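Hia (Haemophilus influenzae, PDB 1S7M) is a trimeric autotransporter adhesin of the outer membrane, represented here by a binding-domain fragment, and probably attaches the bacterium to host cells. Local coordinates at residues 120-124 / 125-129. Sequence-based numbering, arbitrary orientation.
Sequences DKTTG and GSTEY
The hydroxyl OG1 of T122 gives its proton to the backbone O of T127 at 2.7 Å, reaching that oxygen from above the carbonyl plane (50° out of it). With OG1 anti to the carbonyl carbon of T122 (chi1 -66°), the hydroxyl lies on the side of the backbone N, which brings it to T127 O. The methyl CG2 of T127 comes up beside the same hydroxyl, 3.6 Å from T122 OG1, and CB of Y129 approaches it at 3.7 Å. A weak, bent C-H contact also runs from CA of K121 to T127 O. Farther along, a straighter C-H contact of 3.4 Å runs from CA of E128 to D120 O. At the tip the chain reverses in a type II turn from T122 to G125, closed by G125 N bonding to T122 O (2.9 Å, 152° at the hydrogen). G124 takes the positive phi of the turn, and CA of G125 packs against CB of T122 at 4.1 Å. The loop joins strands 121-122 and 129-134 in the Trp ring domain, where Y129 pairs through its backbone with A119. K121 and T122 add to a parallel strand of the second subunit; D120 makes a salt bridge to K140 of that subunit, and the hydroxyls of T123 and Y129 bond to its S150 and T153, tying the loop to the neighbouring subunit.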
ATOM      1  N   ASP A 120       4.090  21.230  16.521  1.00 25.63           N
ATOM      2  CA  ASP A 120       3.944  22.677  16.442  1.00 28.64           C
ATOM      3  C   ASP A 120       5.280  23.363  16.510  1.00 28.72           C
ATOM      4  O   ASP A 120       5.380  24.553  16.269  1.00 28.02           O
ATOM      5  CB  ASP A 120       3.045  23.182  17.565  1.00 31.77           C
ATOM      6  CG  ASP A 120       1.609  22.770  17.369  1.00 36.55           C
ATOM      7  OD1 ASP A 120       1.119  22.910  16.227  1.00 39.15           O
ATOM      8  OD2 ASP A 120       0.969  22.310  18.341  1.00 39.72           O
ATOM      9  N   LYS A 121       6.316  22.604  16.829  1.00 28.35           N
ATOM     10  CA  LYS A 121       7.643  23.180  16.923  1.00 29.68           C
ATOM     11  C   LYS A 121       8.664  22.314  16.206  1.00 31.06           C
ATOM     12  O   LYS A 121       8.484  21.101  16.052  1.00 29.54           O
ATOM     13  CB  LYS A 121       8.068  23.310  18.389  1.00 33.01           C
ATOM     14  CG  LYS A 121       7.121  24.060  19.320  1.00 34.39           C
ATOM     15  CD  LYS A 121       7.548  23.834  20.782  1.00 36.93           C
ATOM     16  CE  LYS A 121       6.811  24.751  21.767  1.00 38.61           C
ATOM     17  NZ  LYS A 121       5.339  24.476  21.786  1.00 41.97           N
ATOM     18  N   THR A 122       9.743  22.955  15.772  1.00 31.86           N
ATOM     19  CA  THR A 122      10.830  22.268  15.113  1.00 30.80           C
ATOM     20  C   THR A 122      11.918  22.259  16.163  1.00 32.42           C
ATOM     21  O   THR A 122      12.144  23.272  16.834  1.00 31.32           O
ATOM     22  CB  THR A 122      11.322  23.011  13.864  1.00 30.70           C
ATOM     23  OG1 THR A 122      10.289  23.014  12.872  1.00 30.21           O
ATOM     24  CG2 THR A 122      12.559  22.311  13.286  1.00 30.05           C
ATOM     25  N   THR A 123      12.570  21.109  16.326  1.00 31.15           N
ATOM     26  CA  THR A 123      13.628  20.975  17.315  1.00 30.53           C
ATOM     27  C   THR A 123      14.797  21.876  16.944  1.00 31.58           C
ATOM     28  O   THR A 123      15.355  21.779  15.856  1.00 32.03           O
ATOM     29  CB  THR A 123      14.090  19.515  17.409  1.00 27.92           C
ATOM     30  OG1 THR A 123      12.971  18.702  17.779  1.00 25.72           O
ATOM     31  CG2 THR A 123      15.196  19.367  18.454  1.00 28.20           C
ATOM     32  N   GLY A 124      15.160  22.768  17.850  1.00 33.01           N
ATOM     33  CA  GLY A 124      16.250  23.677  17.553  1.00 34.69           C
ATOM     34  C   GLY A 124      15.805  24.750  16.566  1.00 35.29           C
ATOM     35  O   GLY A 124      16.603  25.588  16.141  1.00 34.57           O
ATOM     36  N   GLY A 125      14.526  24.731  16.203  1.00 34.33           N
ATOM     37  CA  GLY A 125      14.022  25.707  15.254  1.00 34.25           C
ATOM     38  C   GLY A 125      13.006  26.644  15.868  1.00 34.21           C
ATOM     39  O   GLY A 125      12.905  26.745  17.093  1.00 33.29           O
ATOM     40  N   SER A 126      12.235  27.326  15.030  1.00 34.10           N
ATOM     41  CA  SER A 126      11.240  28.262  15.549  1.00 35.24           C
ATOM     42  C   SER A 126       9.964  28.266  14.715  1.00 36.04           C
ATOM     43  O   SER A 126       9.205  29.225  14.728  1.00 36.85           O
ATOM     44  CB  SER A 126      11.846  29.680  15.605  1.00 36.56           C
ATOM     45  OG  SER A 126      12.387  30.064  14.348  1.00 36.38           O
ATOM     46  N   THR A 127       9.735  27.183  13.991  1.00 35.60           N
ATOM     47  CA  THR A 127       8.559  27.060  13.149  1.00 36.69           C
ATOM     48  C   THR A 127       7.912  25.673  13.301  1.00 35.89           C
ATOM     49  O   THR A 127       8.514  24.745  13.864  1.00 36.03           O
ATOM     50  CB  THR A 127       8.930  27.270  11.679  1.00 36.93           C
ATOM     51  OG1 THR A 127       7.750  27.180  10.887  1.00 40.19           O
ATOM     52  CG2 THR A 127       9.906  26.202  11.210  1.00 38.31           C
ATOM     53  N   GLU A 128       6.695  25.520  12.796  1.00 33.04           N
ATOM     54  CA  GLU A 128       6.036  24.232  12.909  1.00 33.07           C
ATOM     55  C   GLU A 128       6.762  23.174  12.068  1.00 30.25           C
ATOM     56  O   GLU A 128       7.462  23.492  11.091  1.00 31.75           O
ATOM     57  CB  GLU A 128       4.566  24.338  12.488  1.00 33.76           C
ATOM     58  CG  GLU A 128       4.326  24.518  11.006  1.00 41.57           C
ATOM     59  CD  GLU A 128       2.847  24.296  10.621  1.00 46.92           C
ATOM     60  OE1 GLU A 128       1.946  24.723  11.389  1.00 48.31           O
ATOM     61  OE2 GLU A 128       2.585  23.701   9.547  1.00 48.53           O
ATOM     62  N   TYR A 129       6.594  21.910  12.441  1.00 26.88           N
ATOM     63  CA  TYR A 129       7.260  20.833  11.709  1.00 23.70           C
ATOM     64  C   TYR A 129       6.328  19.848  11.027  1.00 22.68           C
ATOM     65  O   TYR A 129       5.255  19.515  11.539  1.00 21.98           O
ATOM     66  CB  TYR A 129       8.160  20.046  12.676  1.00 25.04           C
ATOM     67  CG  TYR A 129       8.649  18.704  12.143  1.00 24.33           C
ATOM     68  CD1 TYR A 129       9.762  18.634  11.313  1.00 22.20           C
ATOM     69  CD2 TYR A 129       8.008  17.504  12.496  1.00 24.17           C
ATOM     70  CE1 TYR A 129      10.247  17.410  10.841  1.00 21.92           C
ATOM     71  CE2 TYR A 129       8.496  16.253  12.025  1.00 22.60           C
ATOM     72  CZ  TYR A 129       9.618  16.227  11.203  1.00 22.09           C
ATOM     73  OH  TYR A 129      10.158  15.028  10.775  1.00 22.99           O
TER